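Local coordinates for protein probable enoyl-CoA hydratase/isomerase (Pseudomonas aeruginosa PAO1, PDB 5WYD) that probably acts as an enoyl-CoA hydratase/isomerase of the crotonase family and is implicated in the synthesis of a diffusible signal factor, at residues Gly124-Leu129 with Pro153-Thr158; Lys18-Lys23 with Leu29-His34. The protein carries 1 engineered substitution. All blocks are in the same frame, centred on the assembly; numbering follows the deposited sequence.

Interaction 1 of 2, residues Gly124-Leu129 with Pro153-Thr158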
# COMPACT_ATOMS: atom_id res chain seq x y z
N GLY A 124 18.89 17.88 -14.91
CA GLY A 124 18.08 19.04 -15.25
C GLY A 124 16.65 18.65 -15.52
O GLY A 124 15.72 19.30 -15.04
N LEU A 125 16.45 17.57 -16.26
CA LEU A 125 15.10 17.10 -16.51
C LEU A 125 14.44 16.68 -15.20
O LEU A 125 13.30 17.06 -14.91
CB LEU A 125 15.17 15.94 -17.49
CG LEU A 125 13.84 15.43 -18.01
CD1 LEU A 125 12.94 16.61 -18.34
CD2 LEU A 125 14.10 14.57 -19.24
N GLU A 126 15.20 15.97 -14.37
CA GLU A 126 14.71 15.53 -13.07
C GLU A 126 14.32 16.72 -12.24
O GLU A 126 13.31 16.69 -11.52
CB GLU A 126 15.80 14.72 -12.39
CG GLU A 126 15.92 13.36 -13.02
CD GLU A 126 17.09 12.56 -12.56
OE1 GLU A 126 18.24 13.05 -12.65
OE2 GLU A 126 16.86 11.48 -12.00
N CYS A 127 15.11 17.78 -12.33
CA CYS A 127 14.78 18.99 -11.62
C CYS A 127 13.46 19.55 -12.11
O CYS A 127 12.61 19.94 -11.31
CB CYS A 127 15.88 20.01 -11.80
SG CYS A 127 15.34 21.59 -11.19
N ALA A 128 13.26 19.55 -13.43
CA ALA A 128 12.02 20.10 -13.96
C ALA A 128 10.83 19.32 -13.46
O ALA A 128 9.83 19.90 -13.03
CB ALA A 128 12.06 20.06 -15.48
N LEU A 129 10.97 17.99 -13.44
CA LEU A 129 9.89 17.13 -12.99
C LEU A 129 9.50 17.43 -11.55
O LEU A 129 8.32 17.40 -11.20
CB LEU A 129 10.34 15.68 -13.14
CG LEU A 129 10.57 15.09 -14.54
CD1 LEU A 129 11.11 13.65 -14.48
CD2 LEU A 129 9.28 15.13 -15.31
N PRO A 153 19.01 7.48 -13.53
CA PRO A 153 18.69 8.76 -12.91
C PRO A 153 18.53 8.57 -11.41
O PRO A 153 17.70 7.78 -10.97
CB PRO A 153 17.37 9.14 -13.56
CG PRO A 153 17.32 8.38 -14.77
CD PRO A 153 18.00 7.09 -14.52
N CYS A 154 19.25 9.35 -10.62
CA CYS A 154 19.16 9.14 -9.19
C CYS A 154 18.37 10.22 -8.48
O CYS A 154 18.28 10.20 -7.26
CB CYS A 154 20.56 8.99 -8.61
SG CYS A 154 21.62 10.38 -8.99
N ALA A 155 17.76 11.13 -9.23
CA ALA A 155 17.02 12.24 -8.67
C ALA A 155 15.54 11.96 -8.52
O ALA A 155 14.77 12.89 -8.27
CB ALA A 155 17.23 13.45 -9.55
N GLY A 156 15.15 10.70 -8.60
CA GLY A 156 13.75 10.36 -8.67
C GLY A 156 13.24 10.32 -10.08
O GLY A 156 12.03 10.23 -10.29
N GLY A 157 14.14 10.36 -11.05
CA GLY A 157 13.73 10.35 -12.44
C GLY A 157 12.98 9.10 -12.83
O GLY A 157 12.08 9.14 -13.67
N THR A 158 13.40 7.95 -12.30
CA THR A 158 12.78 6.68 -12.66
C THR A 158 11.31 6.65 -12.29
O THR A 158 10.52 5.94 -12.92
CB THR A 158 13.51 5.49 -12.02
OG1 THR A 158 13.61 5.66 -10.60
CG2 THR A 158 14.89 5.29 -12.63

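Interaction 2 of 2, residues Lys18-Lys23 with Leu29-His34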
# COMPACT_ATOMS: atom_id res chain seq x y z
N LYS A 18 26.12 30.89 -7.76
CA LYS A 18 25.46 30.33 -8.93
C LYS A 18 23.95 30.48 -8.85
O LYS A 18 23.28 30.69 -9.86
CB LYS A 18 25.83 28.88 -9.04
CG LYS A 18 27.29 28.79 -9.20
CD LYS A 18 27.74 27.38 -9.32
CE LYS A 18 28.20 26.80 -8.00
NZ LYS A 18 28.98 25.54 -8.19
N LEU A 19 23.37 30.39 -7.67
CA LEU A 19 21.93 30.51 -7.62
C LEU A 19 21.55 31.94 -7.29
O LEU A 19 22.01 32.51 -6.29
CB LEU A 19 21.35 29.52 -6.62
CG LEU A 19 21.13 28.09 -7.16
CD1 LEU A 19 22.36 27.44 -7.75
CD2 LEU A 19 20.63 27.25 -5.99
N THR A 20 20.74 32.51 -8.16
CA THR A 20 20.33 33.90 -8.08
C THR A 20 18.86 33.91 -7.73
O THR A 20 18.06 33.22 -8.36
CB THR A 20 20.53 34.62 -9.41
OG1 THR A 20 19.41 34.33 -10.26
CG2 THR A 20 21.81 34.17 -10.08
N VAL A 21 18.52 34.69 -6.72
CA VAL A 21 17.15 34.78 -6.28
C VAL A 21 16.68 36.21 -6.50
O VAL A 21 17.33 37.16 -6.04
CB VAL A 21 16.99 34.37 -4.82
CG1 VAL A 21 15.58 34.63 -4.41
CG2 VAL A 21 17.36 32.93 -4.65
N GLU A 22 15.58 36.36 -7.21
CA GLU A 22 14.93 37.64 -7.44
C GLU A 22 13.49 37.53 -6.98
O GLU A 22 12.85 36.50 -7.21
CB GLU A 22 14.99 38.02 -8.91
CG GLU A 22 16.40 38.19 -9.39
CD GLU A 22 16.44 38.41 -10.86
OE1 GLU A 22 17.55 38.43 -11.42
OE2 GLU A 22 15.35 38.55 -11.46
N LYS A 23 13.00 38.53 -6.26
CA LYS A 23 11.62 38.52 -5.80
C LYS A 23 10.77 39.50 -6.59
O LYS A 23 11.05 40.70 -6.62
CB LYS A 23 11.54 38.81 -4.30
CG LYS A 23 10.11 38.90 -3.81
CD LYS A 23 10.09 39.21 -2.34
CE LYS A 23 8.67 39.26 -1.77
NZ LYS A 23 7.72 40.27 -2.34
N LEU A 29 12.01 34.22 -7.80
CA LEU A 29 12.70 33.74 -8.98
C LEU A 29 14.09 33.25 -8.63
O LEU A 29 14.93 34.01 -8.13
CB LEU A 29 12.82 34.84 -10.04
CG LEU A 29 13.77 34.46 -11.18
CD1 LEU A 29 13.35 33.20 -11.92
CD2 LEU A 29 13.92 35.64 -12.12
N ILE A 30 14.34 31.98 -8.94
CA ILE A 30 15.61 31.32 -8.71
C ILE A 30 16.20 30.93 -10.05
O ILE A 30 15.56 30.22 -10.82
CB ILE A 30 15.42 30.06 -7.87
CG1 ILE A 30 14.58 30.41 -6.66
CG2 ILE A 30 16.77 29.51 -7.53
CD1 ILE A 30 14.25 29.22 -5.80
N THR A 31 17.43 31.34 -10.30
CA THR A 31 18.08 31.00 -11.55
C THR A 31 19.35 30.23 -11.24
O THR A 31 20.12 30.62 -10.36
CB THR A 31 18.38 32.25 -12.35
OG1 THR A 31 17.14 32.91 -12.66
CG2 THR A 31 19.02 31.86 -13.68
N ILE A 32 19.49 29.06 -11.88
CA ILE A 32 20.74 28.33 -11.83
C ILE A 32 21.73 29.05 -12.72
O ILE A 32 21.45 29.27 -13.91
CB ILE A 32 20.58 26.91 -12.38
CG1 ILE A 32 19.31 26.29 -11.88
CG2 ILE A 32 21.80 26.08 -12.00
CD1 ILE A 32 19.08 24.97 -12.55
N ASN A 33 22.91 29.33 -12.20
CA ASN A 33 23.91 30.06 -12.94
C ASN A 33 25.24 29.35 -12.78
O ASN A 33 26.12 29.83 -12.09
CB ASN A 33 23.95 31.51 -12.47
CG ASN A 33 24.77 32.38 -13.35
OD1 ASN A 33 25.39 31.93 -14.31
ND2 ASN A 33 24.79 33.66 -13.02
N HIS A 34 25.37 28.21 -13.43
CA HIS A 34 26.61 27.45 -13.37
C HIS A 34 27.15 27.35 -14.79
O HIS A 34 26.48 26.80 -15.67
CB HIS A 34 26.37 26.06 -12.77
CG HIS A 34 27.61 25.30 -12.48
ND1 HIS A 34 27.96 24.17 -13.19
CD2 HIS A 34 28.65 25.55 -11.65
CE1 HIS A 34 29.12 23.72 -12.75
NE2 HIS A 34 29.56 24.55 -11.82

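Interaction 1 of 2, residues Gly124-Leu129 with Pro153-Thr158
E126 spans the gap between helix 123-130 and the turn at 153-158, and almost all of the contact runs through its side chain. Its CB sets out toward the turn and passes the methyl of A155. The first torsion (chi1 -74°) places CG beside the backbone N, and from there the chain runs extended. CG touches A155 CB at 3.7 Å and, from another side, G157 CA at 3.8 Å. CD then sits against the A155 methyl, E126 CD to A155 CB being 3.1 Å, with P153 CB also near. Both carboxylate oxygens lie close to that methyl, but only OE2 receives amide bonds. A155 N donates to E126 OE2 at 2.9 Å. G157 N adds a weak bond to E126 OE2 at 3.1 Å, with a bent N-H...O angle of 128°. The amide of C154 is near but poorly aimed. P153 CB is modelled too close to OE2, making that oxygen's exact place less certain.

F102 of helix 88-106 packs on both E126 and A155. At the start of helix 157-176, E241 of a second subunit bonds T158 OG1, and weakly G156 N at the N-cap. Chemically, as modelled, one oxygen of a buried carboxylate accepts one good and one weak main-chain N-H bond, from the turn and from the first residue of helix 157-176.

Interaction 2 of 2, residues Lys18-Lys23 with Leu29-His34
The imidazole of H34 and the chain of K18 lie side by side and point the same way. K18 CD comes to the ring edge, near its plane, at the CD2 corner, but is modelled too close there to carry weight. K18 NZ is 3.8 Å from H34 NE2, yet its salt bridge is with D41. The carboxylate of E22 runs alongside L29, its OE2 3.3 Å from L29 CD2; that oxygen also has a weak bond from H24.

Along the strands the two backbones pair in antiparallel register. T20 and T31 exchange bonds in both directions, T20 N to T31 O at 3.0 Å and T31 N to T20 O at 2.8 Å. E22 and L29 do the same in the next hydrogen-bonded pair. The non-hydrogen-bonded pairs add CA-H...O contacts, such as L19 CA to T31 O at 3.3 Å. On the face with T20 and T31, a chi1 of 82° sets T20 OG1 between its backbone N and carbonyl carbon, where it presses on T31 CB.

The opposite face is apolar: V21 CG2 meets I30 CG1 at 4.3 Å, and both residues pack on L51 of helix 42-57. I30 and I32 carry the sheet onward through backbone bonds to V65 and Q69. This is a two-stranded beta hairpin at the edge of the mixed sheet of the crotonase fold.

How the interactions relate
Interaction 2 comes first along the chain and forms one edge of the main sheet; interaction 1 follows entirely after it, joining helix 123-130 to the turn that starts helix 157-176. Their centres are about 19 Å apart and their nearest atoms about 5 Å, so they do not touch. W40 packs on I32 in 29-34 and on C127 in 124-129, so it bridges the two regions. Their settings differ: 153-158 meets a second subunit, whereas no other chain of the assembly touches the hairpin segments. The bound pentanedial sits at K72, F73 and R179, and lies about 14 Å from the side chain of H34 in interaction 2.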